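Local structure of SWD1-like protein (Myceliophthora thermophila, 6E29) at residues V50-D53 with G58-R61; G79-S84 with W119-F124; V91-L96 with K100-V105; T157-D160 with K166-K169. The protein probably serves, through its WD-repeat beta-propeller domain, as a scaffold subunit of the COMPASS histone H3 methyltransferase complex in the nucleus. All coordinates share one frame; numbering follows the deposited sequence.

In the fold
Interactions 1 to 3 lie in successive blades of a seven-bladed beta-propeller; interaction 4 stands outside it. Interaction 1 pairs the last two strands of the blade 28-64. Interaction 3 does the same in the next blade, 70-106, the two centres about 17 Å apart. Interaction 2, centred about 9 Å from interaction 3, joins this second blade, through strand 81-86, to the turn that opens strand 123-128 of the third. Along the chain, interaction 3 falls between the segments of interaction 2. Interaction 4 comes last, in the excursion between strands 144-147 and 176-181, centred at least 40 Å from the others. Interactions 1 and 3 thus hold strands within blades, and interaction 2 joins neighbouring blades.

Interaction 1 (V50-D53 with G58-R61)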
loop_
_atom_site.group_PDB
_atom_site.type_symbol
_atom_site.label_atom_id
_atom_site.label_comp_id
_atom_site.label_asym_id
_atom_site.label_seq_id
_atom_site.Cartn_x
_atom_site.Cartn_y
_atom_site.Cartn_z
ATOM N N VAL B 50 -2.563 15.143 8.524
ATOM C CA VAL B 50 -3.401 15.440 9.674
ATOM C C VAL B 50 -3.509 14.195 10.548
ATOM O O VAL B 50 -3.716 13.083 10.053
ATOM C CB VAL B 50 -4.793 15.956 9.248
ATOM C CG1 VAL B 50 -5.649 16.286 10.480
ATOM C CG2 VAL B 50 -4.630 17.204 8.396
ATOM N N ILE B 51 -3.316 14.378 11.841
ATOM C CA ILE B 51 -3.454 13.319 12.828
ATOM C C ILE B 51 -4.766 13.596 13.552
ATOM O O ILE B 51 -4.884 14.617 14.229
ATOM C CB ILE B 51 -2.284 13.320 13.820
ATOM C CG1 ILE B 51 -0.934 13.208 13.065
ATOM C CG2 ILE B 51 -2.520 12.277 14.903
ATOM C CD1 ILE B 51 -0.946 12.047 12.004
ATOM N N TRP B 52 -5.753 12.703 13.392
ATOM C CA TRP B 52 -7.051 12.830 14.066
ATOM C C TRP B 52 -7.066 11.973 15.320
ATOM O O TRP B 52 -6.759 10.784 15.264
ATOM C CB TRP B 52 -8.188 12.371 13.159
ATOM C CG TRP B 52 -8.317 13.112 11.898
ATOM C CD1 TRP B 52 -7.629 12.899 10.724
ATOM C CD2 TRP B 52 -9.222 14.184 11.645
ATOM N NE1 TRP B 52 -8.045 13.804 9.768
ATOM C CE2 TRP B 52 -9.042 14.576 10.300
ATOM C CE3 TRP B 52 -10.190 14.835 12.418
ATOM C CZ2 TRP B 52 -9.767 15.610 9.734
ATOM C CZ3 TRP B 52 -10.912 15.825 11.847
ATOM C CH2 TRP B 52 -10.692 16.214 10.519
ATOM N N ASP B 53 -7.423 12.581 16.451
ATOM C CA ASP B 53 -7.700 11.845 17.677
ATOM C C ASP B 53 -9.086 11.210 17.551
ATOM O O ASP B 53 -10.086 11.928 17.518
ATOM C CB ASP B 53 -7.624 12.820 18.847
ATOM C CG ASP B 53 -7.753 12.155 20.198
ATOM O OD1 ASP B 53 -7.065 12.593 21.145
ATOM O OD2 ASP B 53 -8.549 11.208 20.333
ATOM N N GLY B 58 -11.474 15.073 16.634
ATOM C CA GLY B 58 -10.858 16.317 16.239
ATOM C C GLY B 58 -9.405 16.135 15.780
ATOM O O GLY B 58 -8.811 15.065 15.876
ATOM N N VAL B 59 -8.832 17.237 15.298
ATOM C CA VAL B 59 -7.456 17.245 14.821
ATOM C C VAL B 59 -6.527 17.403 16.012
ATOM O O VAL B 59 -6.672 18.339 16.788
ATOM C CB VAL B 59 -7.228 18.370 13.810
ATOM C CG1 VAL B 59 -5.712 18.590 13.617
ATOM C CG2 VAL B 59 -7.889 18.003 12.485
ATOM N N ALA B 60 -5.569 16.487 16.147
ATOM C CA ALA B 60 -4.558 16.513 17.191
ATOM C C ALA B 60 -3.320 17.254 16.733
ATOM O O ALA B 60 -2.729 18.006 17.512
ATOM C CB ALA B 60 -4.176 15.099 17.617
ATOM N N ARG B 61 -2.923 17.078 15.478
ATOM C CA ARG B 61 -1.865 17.930 14.960
ATOM C C ARG B 61 -1.862 17.906 13.442
ATOM O O ARG B 61 -2.402 16.996 12.804
ATOM C CB ARG B 61 -0.506 17.522 15.521
ATOM C CG ARG B 61 -0.168 16.071 15.358
ATOM C CD ARG B 61 1.339 15.849 15.558
ATOM N NE ARG B 61 1.964 16.681 16.585
ATOM C CZ ARG B 61 2.052 16.316 17.860
ATOM N NH1 ARG B 61 1.539 15.148 18.223
ATOM N NH2 ARG B 61 2.657 17.077 18.756
#
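Val59 places its CG2 methyl over the six-membered ring of Trp52, 3.8 Å from the ring centroid and 10° off the normal, a CH-pi contact with the indole face. Val50 CG1 lies over the same face and meets Val59 CG2 at 3.5 Å, tighter than usual for two methyl carbons. With Trp52 CG beside its backbone N (chi1 -60°), the indole leans back along its strand toward Val50. Replacing Trp52 by an alanine would probably leave both valine methyls without their aromatic platform and open a gap on this side of the sheet. On the opposite face, Ile51 and Arg61 run side by side, with Ile51 CG1 3.7 Å from Arg61 CG.

Outward from these side chains comes the backbone. Ile51 N donates to Arg61 O at 2.9 Å, almost straight at 175°. Ile51 O takes Ala60 N at 2.8 Å and, weakly, Arg61 N at 3.4 Å, the signature of a classic beta bulge. Asp53 N reaches Gly58 O at 2.9 Å, and Asp53 OD2 turns to Glu55 N in the hairpin loop. This hairpin supplies the third and outermost strands of a WD-repeat blade; strand 39-44 flanks it on the inner side, where Ile51 packs on Phe39 and Ala41, and Trp52 on Ser42.

Interaction 2 (G79-S84 with W119-F124)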
loop_
_atom_site.group_PDB
_atom_site.type_symbol
_atom_site.label_atom_id
_atom_site.label_comp_id
_atom_site.label_asym_id
_atom_site.label_seq_id
_atom_site.Cartn_x
_atom_site.Cartn_y
_atom_site.Cartn_z
ATOM N N GLY B 79 3.364 3.350 17.256
ATOM C CA GLY B 79 2.559 4.543 17.090
ATOM C C GLY B 79 3.297 5.865 17.247
ATOM O O GLY B 79 2.671 6.930 17.066
ATOM N N ARG B 80 4.602 5.847 17.533
ATOM C CA ARG B 80 5.288 7.108 17.767
ATOM C C ARG B 80 5.718 7.799 16.476
ATOM O O ARG B 80 5.803 9.042 16.450
ATOM C CB ARG B 80 6.479 6.896 18.675
ATOM C CG ARG B 80 7.162 8.158 18.941
ATOM C CD ARG B 80 8.348 7.945 19.841
ATOM N NE ARG B 80 9.068 9.182 20.033
ATOM C CZ ARG B 80 10.113 9.296 20.851
ATOM N NH1 ARG B 80 10.536 8.225 21.520
ATOM N NH2 ARG B 80 10.727 10.469 20.991
ATOM N N TYR B 81 5.926 7.041 15.391
ATOM C CA TYR B 81 6.493 7.545 14.151
ATOM C C TYR B 81 5.551 7.279 12.981
ATOM O O TYR B 81 4.803 6.309 12.983
ATOM C CB TYR B 81 7.870 6.885 13.851
ATOM C CG TYR B 81 8.867 7.131 14.994
ATOM C CD1 TYR B 81 9.548 8.324 15.075
ATOM C CD2 TYR B 81 9.111 6.152 15.961
ATOM C CE1 TYR B 81 10.464 8.565 16.119
ATOM C CE2 TYR B 81 10.030 6.380 17.023
ATOM C CZ TYR B 81 10.698 7.583 17.076
ATOM O OH TYR B 81 11.589 7.833 18.090
ATOM N N LEU B 82 5.548 8.196 12.018
ATOM C CA LEU B 82 4.671 8.093 10.854
ATOM C C LEU B 82 5.470 8.470 9.630
ATOM O O LEU B 82 6.064 9.550 9.576
ATOM C CB LEU B 82 3.439 9.005 10.988
ATOM C CG LEU B 82 2.454 9.076 9.800
ATOM C CD1 LEU B 82 1.837 7.741 9.585
ATOM C CD2 LEU B 82 1.398 10.139 10.108
ATOM N N LEU B 83 5.478 7.587 8.642
ATOM C CA LEU B 83 6.210 7.813 7.416
ATOM C C LEU B 83 5.217 8.246 6.340
ATOM O O LEU B 83 4.236 7.550 6.080
ATOM C CB LEU B 83 6.918 6.526 7.023
ATOM C CG LEU B 83 7.885 6.646 5.869
ATOM C CD1 LEU B 83 9.184 7.245 6.353
ATOM C CD2 LEU B 83 8.097 5.227 5.280
ATOM N N SER B 84 5.437 9.410 5.761
ATOM C CA SER B 84 4.557 9.927 4.716
ATOM C C SER B 84 5.321 10.119 3.408
ATOM O O SER B 84 6.505 10.475 3.401
ATOM C CB SER B 84 3.907 11.266 5.149
ATOM O OG SER B 84 4.910 12.235 5.550
ATOM N N TRP B 119 9.475 -3.869 12.115
ATOM C CA TRP B 119 10.079 -3.898 13.443
ATOM C C TRP B 119 11.116 -2.809 13.655
ATOM O O TRP B 119 11.833 -2.852 14.653
ATOM C CB TRP B 119 10.733 -5.252 13.714
ATOM C CG TRP B 119 9.811 -6.446 13.713
ATOM C CD1 TRP B 119 9.287 -7.088 12.614
ATOM C CD2 TRP B 119 9.366 -7.182 14.856
ATOM N NE1 TRP B 119 8.542 -8.171 13.011
ATOM C CE2 TRP B 119 8.556 -8.241 14.380
ATOM C CE3 TRP B 119 9.546 -7.032 16.239
ATOM C CZ2 TRP B 119 7.948 -9.170 15.240
ATOM C CZ3 TRP B 119 8.948 -7.964 17.099
ATOM C CH2 TRP B 119 8.150 -9.015 16.590
ATOM N N ASN B 120 11.250 -1.850 12.745
ATOM C CA ASN B 120 12.402 -0.952 12.804
ATOM C C ASN B 120 12.013 0.315 12.055
ATOM O O ASN B 120 12.047 0.320 10.822
ATOM C CB ASN B 120 13.639 -1.653 12.189
ATOM C CG ASN B 120 14.760 -0.699 11.787
ATOM O OD1 ASN B 120 14.860 0.418 12.284
ATOM N ND2 ASN B 120 15.631 -1.161 10.874
ATOM N N HIS B 121 11.659 1.388 12.785
ATOM C CA HIS B 121 11.241 2.586 12.060
ATOM C C HIS B 121 12.390 3.289 11.336
ATOM O O HIS B 121 12.142 4.276 10.641
ATOM C CB HIS B 121 10.529 3.569 12.992
ATOM C CG HIS B 121 11.356 3.990 14.159
ATOM N ND1 HIS B 121 11.340 3.312 15.356
ATOM C CD2 HIS B 121 12.228 5.012 14.316
ATOM C CE1 HIS B 121 12.167 3.902 16.204
ATOM N NE2 HIS B 121 12.720 4.935 15.597
ATOM N N HIS B 122 13.618 2.770 11.408
ATOM C CA HIS B 122 14.780 3.343 10.737
ATOM C C HIS B 122 15.082 2.708 9.376
ATOM O O HIS B 122 16.185 2.917 8.848
ATOM C CB HIS B 122 16.019 3.225 11.627
ATOM C CG HIS B 122 15.967 4.087 12.851
ATOM N ND1 HIS B 122 15.920 3.562 14.124
ATOM C CD2 HIS B 122 15.910 5.436 12.994
ATOM C CE1 HIS B 122 15.869 4.551 15.001
ATOM N NE2 HIS B 122 15.864 5.697 14.342
ATOM N N GLN B 123 14.161 1.922 8.808
ATOM C CA GLN B 123 14.335 1.440 7.448
ATOM C C GLN B 123 12.987 1.466 6.759
ATOM O O GLN B 123 11.975 1.137 7.374
ATOM C CB GLN B 123 14.894 0.034 7.415
ATOM C CG GLN B 123 15.272 -0.392 6.024
ATOM C CD GLN B 123 15.462 -1.864 5.886
ATOM O OE1 GLN B 123 14.524 -2.601 5.581
ATOM N NE2 GLN B 123 16.697 -2.297 6.010
ATOM N N PHE B 124 12.968 1.885 5.496
ATOM C CA PHE B 124 11.746 1.814 4.715
ATOM C C PHE B 124 12.062 1.389 3.289
ATOM O O PHE B 124 13.228 1.411 2.838
ATOM C CB PHE B 124 10.946 3.153 4.713
ATOM C CG PHE B 124 11.584 4.262 3.916
ATOM C CD1 PHE B 124 11.338 4.409 2.563
ATOM C CD2 PHE B 124 12.402 5.203 4.558
ATOM C CE1 PHE B 124 11.949 5.456 1.845
ATOM C CE2 PHE B 124 13.024 6.230 3.835
ATOM C CZ PHE B 124 12.799 6.354 2.474
#
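His121 lays its imidazole flat against the phenol ring of Tyr81, with centroids 3.9 Å apart and planes 18° from parallel. The side chain starts from a crowded position, CG between the backbone N and the carbonyl carbon (chi1 58°). From there CB only comes near the ring, 4.2 Å from Tyr81 CD2. CG settles closer, 3.6 Å from Tyr81 CD2. ND1 and CD2 are each equidistant from Tyr81 CD2 and CE2, while CE1 comes to 3.4 Å from Tyr81 CE2. NE2, at the far end, is equally near Tyr81 CE2 and also lies against Tyr81 CZ. Arg80 CG lies against the other face of Tyr81. His121 CD2 in turn sits over the centre of the His122 ring, whose NE2 is hydrogen-bonded to Tyr102 OH.

Farther along, Leu83 and Phe124 meet at about a right angle, Leu83 CD2 touching Phe124 CB at 3.6 Å. A type I turn from Asn120 to Gln123 carries the histidine; in it Asn120 OD1 accepts from His122 N at 2.8 Å, an Asx turn. The contact thus joins the second strand of one propeller blade to the turn before the second strand of the next.

No hydrogen bond crosses between 79-84 and 119-124. His121 NE2 lies over the phenol ring rather than bonding to Tyr81 OH, 4.0 Å away; ring stacking and the Leu83-Phe124 contact join the segments, with dispersion probably the main attraction.

Interaction 3 (V91-L96 with K100-V105); sequences VILWDL and KRYREV
Val91 and Val105 pair at one end, and Asp95 and Lys100 at the other, of the beta hairpin that forms the two outer strands of a WD-repeat blade. Its backbone bonds include Val105 N to Val91 O at 2.7 Å and Asp95 N to Lys100 O at 2.8 Å. Between them the ladder slips by one residue at a classic beta bulge: Leu93 O accepts Arg103 N on a lone pair, in the carbonyl plane, and also Tyr102 N, a more bent bond of 131°.

The aromatic contact is a CH-pi one. Arg101 CG lies over the six-membered ring of Trp94, 4.0 Å from its centroid, and the same carbon touches Ile92 CG2 at 3.5 Å. Trp94 NE1 binds Ser84 OG, which also meets His66 NE2, as in the hydrogen-bond network known from WD40 blades. A leucine at Trp94 would probably leave Ser84 OG without this donor and Arg101 CG without its flat support.

Among charged groups, Arg101 NH1 forms a weak salt bridge with Glu104 on its own strand, while Glu104 OE1 also pairs with Arg106; Asp95 OD1 holds both Arg80 and Gln97 N.

Apolar contact completes the other face, where Tyr102, with CG opposite its backbone N (chi1 176°), extends beside Leu93 and receives Leu93 CD2 at its ring edge, in plane, 3.5 Å from Tyr102 CD2.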
loop_
_atom_site.group_PDB
_atom_site.type_symbol
_atom_site.label_atom_id
_atom_site.label_comp_id
_atom_site.label_asym_id
_atom_site.label_seq_id
_atom_site.Cartn_x
_atom_site.Cartn_y
_atom_site.Cartn_z
ATOM N N VAL B 91 9.903 11.601 0.978
ATOM C CA VAL B 91 9.473 10.733 2.075
ATOM C C VAL B 91 9.980 11.352 3.381
ATOM O O VAL B 91 11.162 11.733 3.476
ATOM C CB VAL B 91 10.015 9.298 1.908
ATOM C CG1 VAL B 91 9.675 8.453 3.107
ATOM C CG2 VAL B 91 9.439 8.637 0.660
ATOM N N ILE B 92 9.103 11.439 4.386
ATOM C CA ILE B 92 9.431 12.063 5.675
ATOM C C ILE B 92 9.023 11.122 6.800
ATOM O O ILE B 92 7.936 10.533 6.759
ATOM C CB ILE B 92 8.725 13.430 5.840
ATOM C CG1 ILE B 92 9.251 14.449 4.817
ATOM C CG2 ILE B 92 8.833 13.951 7.284
ATOM C CD1 ILE B 92 8.478 15.791 4.861
ATOM N N LEU B 93 9.881 10.996 7.806
ATOM C CA LEU B 93 9.578 10.282 9.034
ATOM C C LEU B 93 9.323 11.321 10.109
ATOM O O LEU B 93 10.243 12.062 10.498
ATOM C CB LEU B 93 10.699 9.361 9.501
ATOM C CG LEU B 93 10.182 8.550 10.699
ATOM C CD1 LEU B 93 9.069 7.677 10.267
ATOM C CD2 LEU B 93 11.283 7.697 11.242
ATOM N N TRP B 94 8.064 11.393 10.549
ATOM C CA TRP B 94 7.615 12.298 11.597
ATOM C C TRP B 94 7.766 11.626 12.955
ATOM O O TRP B 94 7.466 10.434 13.109
ATOM C CB TRP B 94 6.137 12.684 11.382
ATOM C CG TRP B 94 5.891 13.329 10.080
ATOM C CD1 TRP B 94 5.477 12.725 8.926
ATOM C CD2 TRP B 94 6.076 14.713 9.765
ATOM N NE1 TRP B 94 5.377 13.652 7.910
ATOM C CE2 TRP B 94 5.737 14.884 8.402
ATOM C CE3 TRP B 94 6.460 15.841 10.517
ATOM C CZ2 TRP B 94 5.780 16.133 7.769
ATOM C CZ3 TRP B 94 6.514 17.079 9.882
ATOM C CH2 TRP B 94 6.181 17.216 8.523
ATOM N N ASP B 95 8.203 12.395 13.936
ATOM C CA ASP B 95 8.138 12.007 15.338
ATOM C C ASP B 95 6.878 12.664 15.930
ATOM O O ASP B 95 6.803 13.894 16.066
ATOM C CB ASP B 95 9.425 12.437 16.045
ATOM C CG ASP B 95 9.492 12.014 17.511
ATOM O OD1 ASP B 95 8.502 11.471 18.052
ATOM O OD2 ASP B 95 10.565 12.247 18.116
ATOM N N LEU B 96 5.862 11.847 16.207
ATOM C CA LEU B 96 4.614 12.374 16.748
ATOM C C LEU B 96 4.705 12.656 18.230
ATOM O O LEU B 96 3.784 13.272 18.780
ATOM C CB LEU B 96 3.472 11.405 16.498
ATOM C CG LEU B 96 3.291 11.081 15.020
ATOM C CD1 LEU B 96 2.085 10.175 14.823
ATOM C CD2 LEU B 96 3.182 12.350 14.189
ATOM N N LYS B 100 7.941 16.534 15.215
ATOM C CA LYS B 100 9.196 16.877 14.560
ATOM C C LYS B 100 9.338 16.101 13.250
ATOM O O LYS B 100 8.943 14.937 13.161
ATOM C CB LYS B 100 10.383 16.555 15.482
ATOM C CG LYS B 100 11.142 17.750 16.072
ATOM C CD LYS B 100 10.372 18.450 17.196
ATOM C CE LYS B 100 11.334 19.295 18.039
ATOM N NZ LYS B 100 10.838 19.578 19.425
ATOM N N ARG B 101 9.900 16.764 12.238
ATOM C CA ARG B 101 10.435 16.094 11.057
ATOM C C ARG B 101 11.701 15.347 11.460
ATOM O O ARG B 101 12.783 15.934 11.491
ATOM C CB ARG B 101 10.738 17.122 9.974
ATOM C CG ARG B 101 10.021 16.929 8.680
ATOM C CD ARG B 101 10.591 17.858 7.593
ATOM N NE ARG B 101 9.747 19.038 7.388
ATOM C CZ ARG B 101 9.847 19.867 6.352
ATOM N NH1 ARG B 101 10.763 19.654 5.420
ATOM N NH2 ARG B 101 9.028 20.907 6.244
ATOM N N TYR B 102 11.583 14.066 11.793
ATOM C CA TYR B 102 12.689 13.309 12.375
ATOM C C TYR B 102 13.700 12.854 11.327
ATOM O O TYR B 102 14.911 12.870 11.593
ATOM C CB TYR B 102 12.108 12.128 13.141
ATOM C CG TYR B 102 13.066 11.163 13.748
ATOM C CD1 TYR B 102 14.009 11.569 14.694
ATOM C CD2 TYR B 102 13.031 9.826 13.376
ATOM C CE1 TYR B 102 14.877 10.666 15.260
ATOM C CE2 TYR B 102 13.896 8.919 13.926
ATOM C CZ TYR B 102 14.819 9.341 14.873
ATOM O OH TYR B 102 15.689 8.409 15.413
ATOM N N ARG B 103 13.222 12.443 10.145
ATOM C CA ARG B 103 14.062 12.095 8.995
ATOM C C ARG B 103 13.359 12.526 7.716
ATOM O O ARG B 103 12.125 12.586 7.657
ATOM C CB ARG B 103 14.349 10.590 8.867
ATOM C CG ARG B 103 15.100 9.959 10.028
ATOM C CD ARG B 103 16.569 10.261 9.955
ATOM N NE ARG B 103 17.318 9.731 11.092
ATOM C CZ ARG B 103 17.550 10.413 12.223
ATOM N NH1 ARG B 103 17.056 11.642 12.384
ATOM N NH2 ARG B 103 18.265 9.876 13.210
ATOM N N GLU B 104 14.145 12.776 6.675
ATOM C CA GLU B 104 13.588 13.238 5.407
ATOM C C GLU B 104 14.450 12.773 4.237
ATOM O O GLU B 104 15.656 13.028 4.220
ATOM C CB GLU B 104 13.518 14.759 5.427
ATOM C CG GLU B 104 12.879 15.346 4.215
ATOM C CD GLU B 104 12.674 16.849 4.380
ATOM O OE1 GLU B 104 12.049 17.456 3.489
ATOM O OE2 GLU B 104 13.149 17.422 5.389
ATOM N N VAL B 105 13.829 12.152 3.232
ATOM C CA VAL B 105 14.542 11.569 2.096
ATOM C C VAL B 105 13.870 12.032 0.807
ATOM O O VAL B 105 12.657 11.848 0.635
ATOM C CB VAL B 105 14.567 10.030 2.176
ATOM C CG1 VAL B 105 15.403 9.421 1.003
ATOM C CG2 VAL B 105 15.086 9.568 3.545
#

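Interaction 4 (T157-D160 with K166-K169); sequences TETD and KQAK
Thr159, the loop residue just ahead of the N-cap of the short helix 161-171, is tied to Gln167, a side chain about two turns into that helix. The cap residue is Asp160, whose OD2 accepts from Ala162 N in the first turn. Helix and loop belong to the excursion between strands 144-147 and 176-181, well away from the middle of the propeller: the contact centre is about 33 Å from the centre of the chain.

The two side chains approach from opposite directions. Gln167 is stretched out from the helix, CG opposite its backbone N at chi1 -174°, and this extension carries the amide to the loop. There Thr159 OG1 donates to Gln167 OE1 at a short 2.6 Å. The donor comes in from the side of the carbonyl, with a C=O...donor angle of 111°, and is tilted 22° from the carbonyl plane. The threonine methyl follows the hydroxyl, with Thr159 CG2 3.4 Å from Gln167 OE1, so the amide oxygen touches both branches of the residue.

A water closes the arrangement. It donates to Thr159 OG1 at 2.8 Å, which makes the hydroxyl donor and acceptor at once, and accepts from Gln167 NE2 at 3.2 Å. Both ends of the amide are thereby engaged, which would hinder it from flipping. Several of these residues also touch a crystal neighbour, and the lattice may help fix the conformation. With its other hydrogen the water reaches Glu158 OE2 at 2.6 Å, the same carboxylate oxygen that forms a salt bridge with Arg154 NH1.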
loop_
_atom_site.group_PDB
_atom_site.type_symbol
_atom_site.label_atom_id
_atom_site.label_comp_id
_atom_site.label_asym_id
_atom_site.label_seq_id
_atom_site.Cartn_x
_atom_site.Cartn_y
_atom_site.Cartn_z
ATOM N N THR B 157 26.375 -14.796 -20.049
ATOM C CA THR B 157 26.504 -15.581 -21.266
ATOM C C THR B 157 25.160 -15.963 -21.903
ATOM O O THR B 157 25.166 -16.588 -22.981
ATOM C CB THR B 157 27.284 -16.870 -20.992
ATOM O OG1 THR B 157 26.736 -17.506 -19.835
ATOM C CG2 THR B 157 28.795 -16.604 -20.799
ATOM N N GLU B 158 24.031 -15.622 -21.272
ATOM C CA GLU B 158 22.758 -16.234 -21.691
ATOM C C GLU B 158 22.156 -15.602 -22.946
ATOM O O GLU B 158 21.283 -16.229 -23.571
ATOM C CB GLU B 158 21.755 -16.205 -20.522
ATOM C CG GLU B 158 21.214 -14.866 -20.187
ATOM C CD GLU B 158 20.056 -14.950 -19.173
ATOM O OE1 GLU B 158 20.286 -15.090 -17.934
ATOM O OE2 GLU B 158 18.887 -14.880 -19.644
ATOM N N THR B 159 22.640 -14.433 -23.380
ATOM C CA THR B 159 22.080 -13.757 -24.543
ATOM C C THR B 159 23.157 -13.368 -25.545
ATOM O O THR B 159 24.199 -12.808 -25.180
ATOM C CB THR B 159 21.283 -12.534 -24.092
ATOM O OG1 THR B 159 20.262 -12.959 -23.185
ATOM C CG2 THR B 159 20.668 -11.813 -25.285
ATOM N N ASP B 160 22.914 -13.681 -26.816
ATOM C CA ASP B 160 23.837 -13.246 -27.851
ATOM C C ASP B 160 24.058 -11.736 -27.792
ATOM O O ASP B 160 23.114 -10.966 -27.544
ATOM C CB ASP B 160 23.314 -13.646 -29.231
ATOM C CG ASP B 160 24.396 -13.554 -30.281
ATOM O OD1 ASP B 160 25.050 -14.580 -30.568
ATOM O OD2 ASP B 160 24.612 -12.444 -30.795
ATOM N N LYS B 166 18.141 -5.208 -27.220
ATOM C CA LYS B 166 16.686 -5.265 -27.263
ATOM C C LYS B 166 16.149 -5.968 -26.020
ATOM O O LYS B 166 15.125 -5.559 -25.451
ATOM C CB LYS B 166 16.225 -5.948 -28.568
ATOM C CG LYS B 166 14.821 -6.587 -28.529
ATOM C CD LYS B 166 13.697 -5.572 -28.900
ATOM C CE LYS B 166 12.277 -6.188 -28.769
ATOM N NZ LYS B 166 11.138 -5.202 -28.826
ATOM N N GLN B 167 16.845 -7.008 -25.564
ATOM C CA GLN B 167 16.443 -7.699 -24.356
ATOM C C GLN B 167 16.488 -6.755 -23.161
ATOM O O GLN B 167 15.589 -6.764 -22.312
ATOM C CB GLN B 167 17.350 -8.894 -24.111
ATOM C CG GLN B 167 16.863 -9.722 -22.915
ATOM C CD GLN B 167 17.744 -10.926 -22.714
ATOM O OE1 GLN B 167 18.945 -10.802 -22.488
ATOM N NE2 GLN B 167 17.147 -12.101 -22.801
ATOM N N ALA B 168 17.553 -5.958 -23.058
ATOM C CA ALA B 168 17.647 -5.022 -21.939
ATOM C C ALA B 168 16.504 -4.022 -21.970
ATOM O O ALA B 168 15.909 -3.720 -20.931
ATOM C CB ALA B 168 18.991 -4.297 -21.979
ATOM N N LYS B 169 16.223 -3.451 -23.149
ATOM C CA LYS B 169 15.093 -2.531 -23.294
ATOM C C LYS B 169 13.796 -3.176 -22.816
ATOM O O LYS B 169 12.990 -2.540 -22.120
ATOM C CB LYS B 169 14.973 -2.100 -24.760
ATOM C CG LYS B 169 13.944 -0.994 -25.039
ATOM C CD LYS B 169 14.084 -0.421 -26.496
ATOM C CE LYS B 169 13.029 -1.050 -27.438
ATOM N NZ LYS B 169 11.770 -1.392 -26.657
HETATM O O HOH W 1 18.485 -14.911 -22.259
#